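Local coordinates for dual specificity protein phosphatase 12 (Homo sapiens, PDB 4KI9) that removes phosphate from phosphotyrosine as well as phosphoserine and phosphothreonine residues of proteins through a dual-specificity catalytic domain, at residues I27-T32 / V72-Q77; T32-E37 / V93-A98; P60-L65 / E130-Q135. The protein carries 2 engineered substitutions. One frame throughout, in Å; residues are numbered along the deposited sequence.

Interaction 1 of 3, residues I27-T32 / V72-Q77; sequences ITAVLT and VAFIGQ
F74 and I75 of helix 68-80 lie against A29, V30 and L31 of strand 27-34, a worked case of a helix covering the parallel part of a mixed sheet. Over these short segments the helix runs almost antiparallel to the strand, with axes 9.3 Å apart and 168° between their directions. Of the two, F74 has the larger contact. Its CB points toward the strand, and with CG anti to the backbone N (chi1 174°) the side chain bridges the gap before the ring begins to touch anything of 27-32. The first ring atom to do so, F74 CD1, sits 4.1 Å from CB of L31. Further out, F74 CE1 comes to the strand backbone, 3.9 Å from the carbonyl O of V30 and close to the amide N of L31. At the tip, F74 CZ ends 4.0 Å from CB of A29. One ring thus spans the alternating residues A29 and L31, whose CB atoms both point toward the helix, while V30 turns its CB away and contributes its peptide. Beside the ring, L31 CD1 lies 4.0 Å from I75 CG1, the two side chains crossing at about a right angle. F74 also touches L52 and I75 touches V87, so the helix reaches the strands bordering 27-34. This is the layout of a beta-alpha-beta crossover, in which helix 68-80 connects strands 50-55 and 84-88 and passes over the strand between them. The backbone of A29 and V30 is engaged by neighbouring strands. Between these segments the helix meets the strand through apolar side chains and the ring's approach to the V30-L31 peptide, without the directional demands of hydrogen bonds.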
ATOM      1  N   ILE A  27     -14.245  -1.068   9.813  1.00 26.91           N
ATOM      2  CA  ILE A  27     -13.602  -0.813   8.520  1.00 26.78           C
ATOM      3  C   ILE A  27     -14.640  -0.723   7.397  1.00 26.78           C
ATOM      4  O   ILE A  27     -15.448  -1.626   7.223  1.00 26.04           O
ATOM      5  CB  ILE A  27     -12.541  -1.871   8.219  1.00 26.59           C
ATOM      6  CG1 ILE A  27     -11.335  -1.646   9.138  1.00 26.99           C
ATOM      7  CG2 ILE A  27     -12.103  -1.823   6.741  1.00 27.36           C
ATOM      8  CD1 ILE A  27     -10.377  -2.772   9.142  1.00 28.71           C
ATOM      9  N   THR A  28     -14.636   0.384   6.657  1.00 22.90           N
ATOM     10  CA  THR A  28     -15.587   0.552   5.564  1.00 21.24           C
ATOM     11  C   THR A  28     -14.895   0.939   4.264  1.00 22.07           C
ATOM     12  O   THR A  28     -15.555   1.292   3.290  1.00 21.46           O
ATOM     13  CB  THR A  28     -16.673   1.591   5.880  1.00 20.89           C
ATOM     14  OG1 THR A  28     -16.060   2.859   6.158  1.00 25.22           O
ATOM     15  CG2 THR A  28     -17.526   1.142   7.069  1.00 21.95           C
ATOM     16  N   ALA A  29     -13.568   0.866   4.258  1.00 21.67           N
ATOM     17  CA  ALA A  29     -12.789   1.100   3.045  1.00 16.62           C
ATOM     18  C   ALA A  29     -11.696   0.049   2.947  1.00 22.22           C
ATOM     19  O   ALA A  29     -10.918  -0.138   3.881  1.00 20.88           O
ATOM     20  CB  ALA A  29     -12.205   2.507   3.032  1.00 14.87           C
ATOM     21  N   VAL A  30     -11.645  -0.658   1.822  1.00 20.54           N
ATOM     22  CA  VAL A  30     -10.700  -1.755   1.684  1.00 21.11           C
ATOM     23  C   VAL A  30      -9.916  -1.633   0.397  1.00 21.77           C
ATOM     24  O   VAL A  30     -10.498  -1.588  -0.690  1.00 19.76           O
ATOM     25  CB  VAL A  30     -11.408  -3.131   1.730  1.00 22.53           C
ATOM     26  CG1 VAL A  30     -10.397  -4.258   1.477  1.00 20.42           C
ATOM     27  CG2 VAL A  30     -12.111  -3.333   3.077  1.00 23.76           C
ATOM     28  N   LEU A  31      -8.597  -1.550   0.528  1.00 15.73           N
ATOM     29  CA  LEU A  31      -7.725  -1.537  -0.631  1.00 19.44           C
ATOM     30  C   LEU A  31      -7.116  -2.916  -0.743  1.00 21.16           C
ATOM     31  O   LEU A  31      -6.348  -3.342   0.121  1.00 19.49           O
ATOM     32  CB  LEU A  31      -6.620  -0.488  -0.481  1.00 15.66           C
ATOM     33  CG  LEU A  31      -5.820  -0.144  -1.754  1.00 19.25           C
ATOM     34  CD1 LEU A  31      -5.083   1.169  -1.526  1.00 21.03           C
ATOM     35  CD2 LEU A  31      -4.803  -1.220  -2.135  1.00 18.65           C
ATOM     36  N   THR A  32      -7.475  -3.607  -1.814  1.00 21.17           N
ATOM     37  CA  THR A  32      -6.898  -4.904  -2.143  1.00 20.95           C
ATOM     38  C   THR A  32      -5.750  -4.718  -3.140  1.00 22.31           C
ATOM     39  O   THR A  32      -5.940  -4.171  -4.225  1.00 18.61           O
ATOM     40  CB  THR A  32      -7.959  -5.827  -2.767  1.00 21.24           C
ATOM     41  OG1 THR A  32      -9.068  -5.972  -1.863  1.00 24.85           O
ATOM     42  CG2 THR A  32      -7.369  -7.191  -3.106  1.00 24.97           C
ATOM     43  N   VAL A  72      -2.525   5.761  -2.410  1.00 16.73           N
ATOM     44  CA  VAL A  72      -2.394   6.685  -1.282  1.00 16.30           C
ATOM     45  C   VAL A  72      -3.587   7.660  -1.204  1.00 20.01           C
ATOM     46  O   VAL A  72      -4.065   7.980  -0.108  1.00 18.90           O
ATOM     47  CB  VAL A  72      -1.061   7.456  -1.323  1.00 17.58           C
ATOM     48  CG1 VAL A  72      -1.066   8.593  -0.277  1.00 16.17           C
ATOM     49  CG2 VAL A  72       0.131   6.467  -1.105  1.00 13.73           C
ATOM     50  N   ALA A  73      -4.062   8.113  -2.361  1.00 15.30           N
ATOM     51  CA  ALA A  73      -5.233   8.998  -2.426  1.00 17.23           C
ATOM     52  C   ALA A  73      -6.502   8.302  -1.907  1.00 14.15           C
ATOM     53  O   ALA A  73      -7.336   8.924  -1.236  1.00 16.96           O
ATOM     54  CB  ALA A  73      -5.446   9.504  -3.855  1.00 18.60           C
ATOM     55  N   PHE A  74      -6.651   7.019  -2.217  1.00 19.12           N
ATOM     56  CA  PHE A  74      -7.818   6.263  -1.749  1.00 18.64           C
ATOM     57  C   PHE A  74      -7.800   6.191  -0.232  1.00 16.72           C
ATOM     58  O   PHE A  74      -8.803   6.438   0.440  1.00 14.85           O
ATOM     59  CB  PHE A  74      -7.808   4.846  -2.322  1.00 17.79           C
ATOM     60  CG  PHE A  74      -8.905   3.966  -1.780  1.00 15.58           C
ATOM     61  CD1 PHE A  74      -8.638   3.024  -0.805  1.00 16.85           C
ATOM     62  CD2 PHE A  74     -10.213   4.103  -2.239  1.00 14.10           C
ATOM     63  CE1 PHE A  74      -9.662   2.209  -0.297  1.00 19.09           C
ATOM     64  CE2 PHE A  74     -11.226   3.292  -1.754  1.00 14.76           C
ATOM     65  CZ  PHE A  74     -10.951   2.353  -0.775  1.00 18.30           C
ATOM     66  N   ILE A  75      -6.637   5.862   0.309  1.00 16.63           N
ATOM     67  CA  ILE A  75      -6.519   5.701   1.746  1.00 19.92           C
ATOM     68  C   ILE A  75      -6.707   7.053   2.425  1.00 21.07           C
ATOM     69  O   ILE A  75      -7.432   7.158   3.418  1.00 18.42           O
ATOM     70  CB  ILE A  75      -5.160   5.131   2.144  1.00 17.84           C
ATOM     71  CG1 ILE A  75      -4.955   3.754   1.490  1.00 17.13           C
ATOM     72  CG2 ILE A  75      -5.088   5.030   3.684  1.00 18.47           C
ATOM     73  CD1 ILE A  75      -3.513   3.235   1.592  1.00 18.85           C
ATOM     74  N   GLY A  76      -6.057   8.080   1.876  1.00 16.52           N
ATOM     75  CA  GLY A  76      -6.113   9.420   2.430  1.00 14.20           C
ATOM     76  C   GLY A  76      -7.518   9.994   2.454  1.00 14.08           C
ATOM     77  O   GLY A  76      -7.922  10.595   3.447  1.00 17.47           O
ATOM     78  N   GLN A  77      -8.253   9.837   1.357  1.00 16.61           N
ATOM     79  CA  GLN A  77      -9.634  10.338   1.292  1.00 19.67           C
ATOM     80  C   GLN A  77     -10.546   9.620   2.292  1.00 17.34           C
ATOM     81  O   GLN A  77     -11.384  10.250   2.955  1.00 17.72           O
ATOM     82  CB  GLN A  77     -10.209  10.211  -0.131  1.00 14.52           C
ATOM     83  CG  GLN A  77     -11.608  10.823  -0.274  1.00 23.75           C
ATOM     84  CD  GLN A  77     -12.098  10.872  -1.715  1.00 33.78           C
ATOM     85  OE1 GLN A  77     -11.312  10.746  -2.660  1.00 36.47           O
ATOM     86  NE2 GLN A  77     -13.404  11.067  -1.888  1.00 30.04           N
TER

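Interaction 2 of 3, residues T32-E37 / V93-A98; sequences TVDSEE and VSRSVA. With PO4 (phosphate ion), chain B.
The phosphate-binding P-loop of the protein tyrosine phosphatases meets the end of an inner strand of the sheet here, through R95 packed against V33 and D34. R95 closes the HCX5R signature, in which S89 is an engineered residue at the position predicted to form the phosphocysteine intermediate. A bend in the arginine chain at chi3 (-75°) brings the guanidinium edge to a bound phosphate, probably from the crystallisation liquor. R95 NE donates to phosphate O2 at 2.7 Å, and R95 NH2 to O1 at 2.8 Å. The backbone adds to the grip: V93 N and S94 N both reach phosphate O3 at 2.9 Å, and R95 N gives O2 a second bond of the same length; S89 OG and A91 N bind the ion as well. Strand 27-34 meets the arginine from another side: V33 O and D34 CG lie over one guanidinium face, and D34 OD1 approaches R95 NH1 to 3.2 Å. Because OD1 lies well out of the guanidinium plane, no N-H points at it and the salt bridge acts through charge; the carboxylate is turned 72° against the guanidinium. That oxygen instead accepts the N-H of S35, while R95 NH1 is hydrogen-bonded to A56 O. V33 supplies the apolar support, its CG2 resting 3.8 Å from R95 CB and its CG1 equally far from S96 CA. S96 OG turns to S89 OG. Backbone amides around a phosphate at a helix start, with an arginine clasping two of its oxygens, are the hallmark of the phosphatase P-loop.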
ATOM      1  N   THR A  32      -7.475  -3.607  -1.814  1.00 21.17           N
ATOM      2  CA  THR A  32      -6.898  -4.904  -2.143  1.00 20.95           C
ATOM      3  C   THR A  32      -5.750  -4.718  -3.140  1.00 22.31           C
ATOM      4  O   THR A  32      -5.940  -4.171  -4.225  1.00 18.61           O
ATOM      5  CB  THR A  32      -7.959  -5.827  -2.767  1.00 21.24           C
ATOM      6  OG1 THR A  32      -9.068  -5.972  -1.863  1.00 24.85           O
ATOM      7  CG2 THR A  32      -7.369  -7.191  -3.106  1.00 24.97           C
ATOM      8  N   VAL A  33      -4.551  -5.148  -2.758  1.00 20.19           N
ATOM      9  CA  VAL A  33      -3.436  -5.170  -3.693  1.00 20.04           C
ATOM     10  C   VAL A  33      -2.974  -6.623  -3.802  1.00 25.71           C
ATOM     11  O   VAL A  33      -2.306  -7.146  -2.919  1.00 26.36           O
ATOM     12  CB  VAL A  33      -2.301  -4.174  -3.283  1.00 24.07           C
ATOM     13  CG1 VAL A  33      -1.929  -4.322  -1.800  1.00 24.12           C
ATOM     14  CG2 VAL A  33      -1.083  -4.332  -4.186  1.00 24.08           C
ATOM     15  N   ASP A  34      -3.379  -7.281  -4.884  1.00 26.90           N
ATOM     16  CA  ASP A  34      -3.300  -8.727  -4.964  1.00 27.74           C
ATOM     17  C   ASP A  34      -3.574  -9.117  -6.408  1.00 28.78           C
ATOM     18  O   ASP A  34      -3.843  -8.249  -7.244  1.00 22.52           O
ATOM     19  CB  ASP A  34      -4.366  -9.325  -4.045  1.00 24.46           C
ATOM     20  CG  ASP A  34      -3.960 -10.665  -3.453  1.00 34.09           C
ATOM     21  OD1 ASP A  34      -3.147 -11.373  -4.070  1.00 36.07           O
ATOM     22  OD2 ASP A  34      -4.477 -11.015  -2.370  1.00 39.65           O
ATOM     23  N   SER A  35      -3.509 -10.410  -6.705  1.00 25.01           N
ATOM     24  CA  SER A  35      -3.776 -10.889  -8.059  1.00 27.11           C
ATOM     25  C   SER A  35      -5.272 -10.972  -8.362  1.00 33.23           C
ATOM     26  O   SER A  35      -5.673 -10.971  -9.525  1.00 39.76           O
ATOM     27  CB  SER A  35      -3.123 -12.259  -8.268  1.00 33.47           C
ATOM     28  OG  SER A  35      -3.562 -13.174  -7.275  1.00 40.60           O
ATOM     29  N   GLU A  36      -6.097 -11.038  -7.317  1.00 31.09           N
ATOM     30  CA  GLU A  36      -7.546 -11.167  -7.488  1.00 34.73           C
ATOM     31  C   GLU A  36      -8.257 -10.392  -6.397  1.00 33.23           C
ATOM     32  O   GLU A  36      -7.678 -10.145  -5.342  1.00 30.95           O
ATOM     33  CB  GLU A  36      -7.964 -12.640  -7.414  1.00 38.26           C
ATOM     34  CG  GLU A  36      -7.743 -13.250  -6.038  1.00 45.94           C
ATOM     35  CD  GLU A  36      -8.253 -14.675  -5.924  1.00 57.25           C
ATOM     36  OE1 GLU A  36      -8.788 -15.030  -4.851  1.00 60.39           O
ATOM     37  OE2 GLU A  36      -8.110 -15.440  -6.900  1.00 60.78           O
ATOM     38  N   GLU A  37      -9.507 -10.005  -6.649  1.00 35.13           N
ATOM     39  CA  GLU A  37     -10.325  -9.338  -5.636  1.00 38.48           C
ATOM     40  C   GLU A  37     -10.854 -10.363  -4.633  1.00 40.92           C
ATOM     41  O   GLU A  37     -11.007 -11.529  -4.971  1.00 38.35           O
ATOM     42  CB  GLU A  37     -11.484  -8.583  -6.292  1.00 41.38           C
ATOM     43  CG  GLU A  37     -11.047  -7.358  -7.070  1.00 38.55           C
ATOM     44  CD  GLU A  37     -12.201  -6.457  -7.454  1.00 37.39           C
ATOM     45  OE1 GLU A  37     -12.665  -6.543  -8.610  1.00 38.39           O
ATOM     46  OE2 GLU A  37     -12.640  -5.653  -6.603  1.00 39.37           O
ATOM     47  N   VAL A  93       2.586  -9.256   3.815  1.00 33.41           N
ATOM     48  CA  VAL A  93       4.035  -9.161   4.019  1.00 35.06           C
ATOM     49  C   VAL A  93       4.779  -8.238   3.033  1.00 35.62           C
ATOM     50  O   VAL A  93       5.764  -7.595   3.400  1.00 32.72           O
ATOM     51  CB  VAL A  93       4.657 -10.586   4.001  1.00 36.05           C
ATOM     52  CG1 VAL A  93       6.125 -10.555   3.638  1.00 42.58           C
ATOM     53  CG2 VAL A  93       4.432 -11.271   5.336  1.00 37.84           C
ATOM     54  N   SER A  94       4.291  -8.143   1.796  1.00 34.96           N
ATOM     55  CA  SER A  94       5.020  -7.434   0.741  1.00 31.40           C
ATOM     56  C   SER A  94       4.186  -6.360   0.018  1.00 24.29           C
ATOM     57  O   SER A  94       4.443  -5.177   0.162  1.00 26.91           O
ATOM     58  CB  SER A  94       5.589  -8.426  -0.268  1.00 31.95           C
ATOM     59  OG  SER A  94       6.291  -7.764  -1.305  1.00 30.68           O
ATOM     60  N   ARG A  95       3.196  -6.773  -0.759  1.00 23.95           N
ATOM     61  CA  ARG A  95       2.391  -5.809  -1.522  1.00 24.40           C
ATOM     62  C   ARG A  95       1.656  -4.793  -0.631  1.00 22.96           C
ATOM     63  O   ARG A  95       1.701  -3.581  -0.869  1.00 21.69           O
ATOM     64  CB  ARG A  95       1.403  -6.543  -2.428  1.00 23.47           C
ATOM     65  CG  ARG A  95       2.036  -7.220  -3.652  1.00 22.31           C
ATOM     66  CD  ARG A  95       1.051  -8.191  -4.328  1.00 23.29           C
ATOM     67  NE  ARG A  95       0.900  -9.428  -3.566  1.00 29.14           N
ATOM     68  CZ  ARG A  95       0.276 -10.520  -4.005  1.00 27.69           C
ATOM     69  NH1 ARG A  95      -0.260 -10.539  -5.216  1.00 24.85           N
ATOM     70  NH2 ARG A  95       0.200 -11.602  -3.231  1.00 30.16           N
ATOM     71  N   SER A  96       0.986  -5.282   0.404  1.00 21.98           N
ATOM     72  CA  SER A  96       0.239  -4.396   1.291  1.00 23.67           C
ATOM     73  C   SER A  96       1.213  -3.549   2.111  1.00 29.69           C
ATOM     74  O   SER A  96       0.977  -2.369   2.349  1.00 24.04           O
ATOM     75  CB  SER A  96      -0.650  -5.229   2.204  1.00 25.03           C
ATOM     76  OG  SER A  96       0.132  -6.219   2.852  1.00 24.95           O
ATOM     77  N   VAL A  97       2.319  -4.161   2.528  1.00 28.48           N
ATOM     78  CA  VAL A  97       3.379  -3.459   3.241  1.00 21.95           C
ATOM     79  C   VAL A  97       3.959  -2.290   2.434  1.00 16.57           C
ATOM     80  O   VAL A  97       4.158  -1.204   2.968  1.00 23.89           O
ATOM     81  CB  VAL A  97       4.511  -4.443   3.653  1.00 28.07           C
ATOM     82  CG1 VAL A  97       5.731  -3.691   4.132  1.00 31.81           C
ATOM     83  CG2 VAL A  97       4.006  -5.392   4.739  1.00 32.35           C
ATOM     84  N   ALA A  98       4.222  -2.512   1.148  1.00 22.60           N
ATOM     85  CA  ALA A  98       4.681  -1.433   0.267  1.00 22.49           C
ATOM     86  C   ALA A  98       3.672  -0.272   0.186  1.00 21.21           C
ATOM     87  O   ALA A  98       4.046   0.910   0.250  1.00 18.13           O
ATOM     88  CB  ALA A  98       4.984  -1.978  -1.124  1.00 18.33           C
TER
HETATM   89  P   PO4 B 201       2.163 -10.445  -0.234  1.00 32.99           P
HETATM   90  O1  PO4 B 201       0.977 -11.322  -0.564  1.00 37.17           O
HETATM   91  O2  PO4 B 201       2.408  -9.472  -1.357  1.00 27.77           O
HETATM   92  O3  PO4 B 201       1.944  -9.725   1.073  1.00 25.13           O
HETATM   93  O4  PO4 B 201       3.399 -11.312  -0.123  1.00 35.69           O

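Interaction 3 of 3, residues P60-L65 / E130-Q135; sequences PETDLL and EGFEWQ
One face of the F132 ring carries L64, whose CD1 stands 3.7 Å from the ring centroid and only 6° off the normal, a CH-pi contact placed over the centre. At the ring's edge, near its plane, T62 O lies 3.7 Å from F132 CE1. The second flat group, the amide of Q135, is pushed into the loop 60-65 by a side chain extended beyond CG. Its NE2 donates to T62 O at 2.9 Å, while its OE1 accepts two backbone amides from the same face, L64 N at 2.8 Å and L65 N at 2.9 Å. A water adds a further link: it gives a hydrogen bond to P60 O and receives one of 2.9 Å from Q135 NE2. L65 CB packs beside the aliphatic part of Q135. Nearer the start of the helix the backbones come close, with P60 CA 3.8 Å from CA of G131, which has no side chain to hold them apart. The loop has other ties: D63 OD2 pairs with S66 OG and with R157 of helix 151-160. Because OE1 faces two backbone N-H groups and NE2 faces the carbonyl of T62, the orientation of the amide is fixed: turned end for end, it would set donors against donors and an acceptor against an acceptor.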
ATOM      1  N   PRO A  60       9.371  -8.543  -8.031  1.00 32.03           N
ATOM      2  CA  PRO A  60      10.189  -7.340  -8.227  1.00 26.99           C
ATOM      3  C   PRO A  60       9.873  -6.653  -9.539  1.00 28.12           C
ATOM      4  O   PRO A  60       9.986  -5.425  -9.619  1.00 32.10           O
ATOM      5  CB  PRO A  60      11.623  -7.892  -8.258  1.00 32.77           C
ATOM      6  CG  PRO A  60      11.551  -9.143  -7.464  1.00 38.42           C
ATOM      7  CD  PRO A  60      10.198  -9.733  -7.743  1.00 36.59           C
ATOM      8  N   GLU A  61       9.478  -7.426 -10.550  1.00 24.03           N
ATOM      9  CA  GLU A  61       9.161  -6.852 -11.859  1.00 32.71           C
ATOM     10  C   GLU A  61       7.814  -6.137 -11.857  1.00 30.77           C
ATOM     11  O   GLU A  61       7.514  -5.385 -12.784  1.00 31.36           O
ATOM     12  CB  GLU A  61       9.155  -7.906 -12.972  1.00 37.92           C
ATOM     13  CG  GLU A  61      10.215  -8.977 -12.842  1.00 48.12           C
ATOM     14  CD  GLU A  61       9.734 -10.129 -11.990  1.00 53.70           C
ATOM     15  OE1 GLU A  61       8.828 -10.866 -12.442  1.00 61.32           O
ATOM     16  OE2 GLU A  61      10.241 -10.281 -10.861  1.00 47.78           O
ATOM     17  N   THR A  62       6.997  -6.381 -10.835  1.00 25.00           N
ATOM     18  CA  THR A  62       5.688  -5.733 -10.772  1.00 25.01           C
ATOM     19  C   THR A  62       5.851  -4.237 -10.589  1.00 25.66           C
ATOM     20  O   THR A  62       6.598  -3.795  -9.723  1.00 23.40           O
ATOM     21  CB  THR A  62       4.815  -6.289  -9.631  1.00 21.65           C
ATOM     22  OG1 THR A  62       4.532  -7.671  -9.879  1.00 28.36           O
ATOM     23  CG2 THR A  62       3.507  -5.523  -9.542  1.00 22.24           C
ATOM     24  N   ASP A  63       5.161  -3.459 -11.419  1.00 22.53           N
ATOM     25  CA  ASP A  63       5.174  -2.011 -11.282  1.00 19.93           C
ATOM     26  C   ASP A  63       4.084  -1.561 -10.319  1.00 22.45           C
ATOM     27  O   ASP A  63       2.935  -1.356 -10.722  1.00 25.10           O
ATOM     28  CB  ASP A  63       4.990  -1.340 -12.648  1.00 20.04           C
ATOM     29  CG  ASP A  63       4.944   0.180 -12.556  1.00 22.52           C
ATOM     30  OD1 ASP A  63       5.250   0.741 -11.486  1.00 22.89           O
ATOM     31  OD2 ASP A  63       4.622   0.832 -13.571  1.00 21.64           O
ATOM     32  N   LEU A  64       4.443  -1.415  -9.047  1.00 18.82           N
ATOM     33  CA  LEU A  64       3.556  -0.811  -8.064  1.00 23.80           C
ATOM     34  C   LEU A  64       3.677   0.706  -8.097  1.00 20.96           C
ATOM     35  O   LEU A  64       2.708   1.434  -7.818  1.00 18.82           O
ATOM     36  CB  LEU A  64       3.904  -1.296  -6.661  1.00 26.57           C
ATOM     37  CG  LEU A  64       3.134  -2.453  -6.032  1.00 30.77           C
ATOM     38  CD1 LEU A  64       3.360  -2.396  -4.544  1.00 26.37           C
ATOM     39  CD2 LEU A  64       1.651  -2.391  -6.351  1.00 25.82           C
ATOM     40  N   LEU A  65       4.876   1.182  -8.421  1.00 19.11           N
ATOM     41  CA  LEU A  65       5.190   2.620  -8.395  1.00 17.02           C
ATOM     42  C   LEU A  65       4.142   3.484  -9.095  1.00 16.75           C
ATOM     43  O   LEU A  65       3.733   4.516  -8.568  1.00 18.12           O
ATOM     44  CB  LEU A  65       6.577   2.877  -9.009  1.00 15.48           C
ATOM     45  CG  LEU A  65       7.036   4.339  -9.122  1.00 17.29           C
ATOM     46  CD1 LEU A  65       7.009   5.032  -7.758  1.00 14.95           C
ATOM     47  CD2 LEU A  65       8.461   4.398  -9.688  1.00 17.55           C
ATOM     48  N   GLU A 130      12.342  -6.817  -3.095  1.00 27.09           N
ATOM     49  CA  GLU A 130      13.411  -5.873  -3.343  1.00 31.48           C
ATOM     50  C   GLU A 130      13.063  -4.858  -4.413  1.00 25.97           C
ATOM     51  O   GLU A 130      13.531  -3.720  -4.367  1.00 33.14           O
ATOM     52  CB  GLU A 130      14.689  -6.640  -3.721  1.00 34.59           C
ATOM     53  CG  GLU A 130      14.512  -7.673  -4.853  1.00 54.75           C
ATOM     54  CD  GLU A 130      13.782  -8.963  -4.430  1.00 68.02           C
ATOM     55  OE1 GLU A 130      13.684  -9.890  -5.266  1.00 75.90           O
ATOM     56  OE2 GLU A 130      13.301  -9.053  -3.276  1.00 63.60           O
ATOM     57  N   GLY A 131      12.260  -5.280  -5.383  1.00 31.44           N
ATOM     58  CA  GLY A 131      11.718  -4.373  -6.383  1.00 30.26           C
ATOM     59  C   GLY A 131      10.855  -3.268  -5.781  1.00 29.91           C
ATOM     60  O   GLY A 131      10.957  -2.106  -6.180  1.00 23.67           O
ATOM     61  N   PHE A 132      10.003  -3.622  -4.825  1.00 30.31           N
ATOM     62  CA  PHE A 132       9.155  -2.628  -4.175  1.00 28.38           C
ATOM     63  C   PHE A 132       9.987  -1.618  -3.372  1.00 26.37           C
ATOM     64  O   PHE A 132       9.690  -0.423  -3.374  1.00 22.72           O
ATOM     65  CB  PHE A 132       8.070  -3.290  -3.306  1.00 23.83           C
ATOM     66  CG  PHE A 132       7.067  -4.112  -4.090  1.00 24.36           C
ATOM     67  CD1 PHE A 132       6.929  -3.953  -5.462  1.00 19.30           C
ATOM     68  CD2 PHE A 132       6.271  -5.051  -3.451  1.00 25.79           C
ATOM     69  CE1 PHE A 132       6.011  -4.706  -6.187  1.00 21.70           C
ATOM     70  CE2 PHE A 132       5.347  -5.811  -4.160  1.00 24.74           C
ATOM     71  CZ  PHE A 132       5.218  -5.639  -5.535  1.00 29.26           C
ATOM     72  N   GLU A 133      11.034  -2.095  -2.693  1.00 21.06           N
ATOM     73  CA  GLU A 133      11.951  -1.203  -1.991  1.00 24.66           C
ATOM     74  C   GLU A 133      12.531  -0.146  -2.921  1.00 25.17           C
ATOM     75  O   GLU A 133      12.536   1.033  -2.593  1.00 26.77           O
ATOM     76  CB  GLU A 133      13.128  -1.986  -1.376  1.00 28.45           C
ATOM     77  CG  GLU A 133      12.788  -2.728  -0.111  1.00 33.69           C
ATOM     78  CD  GLU A 133      14.031  -3.090   0.689  1.00 46.08           C
ATOM     79  OE1 GLU A 133      15.146  -2.804   0.202  1.00 50.41           O
ATOM     80  OE2 GLU A 133      13.889  -3.647   1.801  1.00 48.03           O
ATOM     81  N   TRP A 134      13.037  -0.585  -4.068  1.00 25.52           N
ATOM     82  CA  TRP A 134      13.617   0.318  -5.059  1.00 29.00           C
ATOM     83  C   TRP A 134      12.576   1.326  -5.568  1.00 23.79           C
ATOM     84  O   TRP A 134      12.843   2.528  -5.669  1.00 24.90           O
ATOM     85  CB  TRP A 134      14.216  -0.498  -6.209  1.00 29.62           C
ATOM     86  CG  TRP A 134      14.621   0.294  -7.410  1.00 30.39           C
ATOM     87  CD1 TRP A 134      14.053   0.247  -8.659  1.00 33.83           C
ATOM     88  CD2 TRP A 134      15.684   1.245  -7.487  1.00 31.44           C
ATOM     89  NE1 TRP A 134      14.710   1.112  -9.504  1.00 38.12           N
ATOM     90  CE2 TRP A 134      15.709   1.738  -8.809  1.00 35.46           C
ATOM     91  CE3 TRP A 134      16.621   1.727  -6.567  1.00 41.56           C
ATOM     92  CZ2 TRP A 134      16.636   2.690  -9.230  1.00 47.68           C
ATOM     93  CZ3 TRP A 134      17.539   2.676  -6.987  1.00 49.02           C
ATOM     94  CH2 TRP A 134      17.540   3.148  -8.307  1.00 47.09           C
ATOM     95  N   GLN A 135      11.381   0.836  -5.865  1.00 22.45           N
ATOM     96  CA  GLN A 135      10.285   1.706  -6.307  1.00 17.59           C
ATOM     97  C   GLN A 135       9.936   2.783  -5.293  1.00 18.53           C
ATOM     98  O   GLN A 135       9.686   3.926  -5.661  1.00 24.24           O
ATOM     99  CB  GLN A 135       9.041   0.873  -6.688  1.00 16.61           C
ATOM    100  CG  GLN A 135       9.248   0.095  -7.998  1.00 19.49           C
ATOM    101  CD  GLN A 135       8.209  -0.988  -8.214  1.00 25.57           C
ATOM    102  OE1 GLN A 135       7.012  -0.777  -8.001  1.00 25.15           O
ATOM    103  NE2 GLN A 135       8.665  -2.160  -8.634  1.00 24.39           N
TER
HETATM  104  O   HOH W   1      11.191  -3.012  -9.862  1.00 23.91           O

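In the fold
The three contacts run across the catalytic domain with interaction 2, the phosphate site, as the middle member. Interaction 1 shares T32 and strand 27-34 with it, their centres 13 Å apart; the L31 side chain lies about 8 Å from that of R95. Interaction 3 touches it directly, centres 12 Å apart: F132 CE2 packs 3.6 Å from R95 CG, and F132 CD2 3.5 Å from S94 OG. L64 CD1 also meets A98 CB. The F132 side chain comes within about 5 Å of the phosphate, consistent with a second-shell position behind S94 and R95. Interactions 1 and 3 do not touch and lie on opposite sides of the chain's centre, 21 Å between their centres.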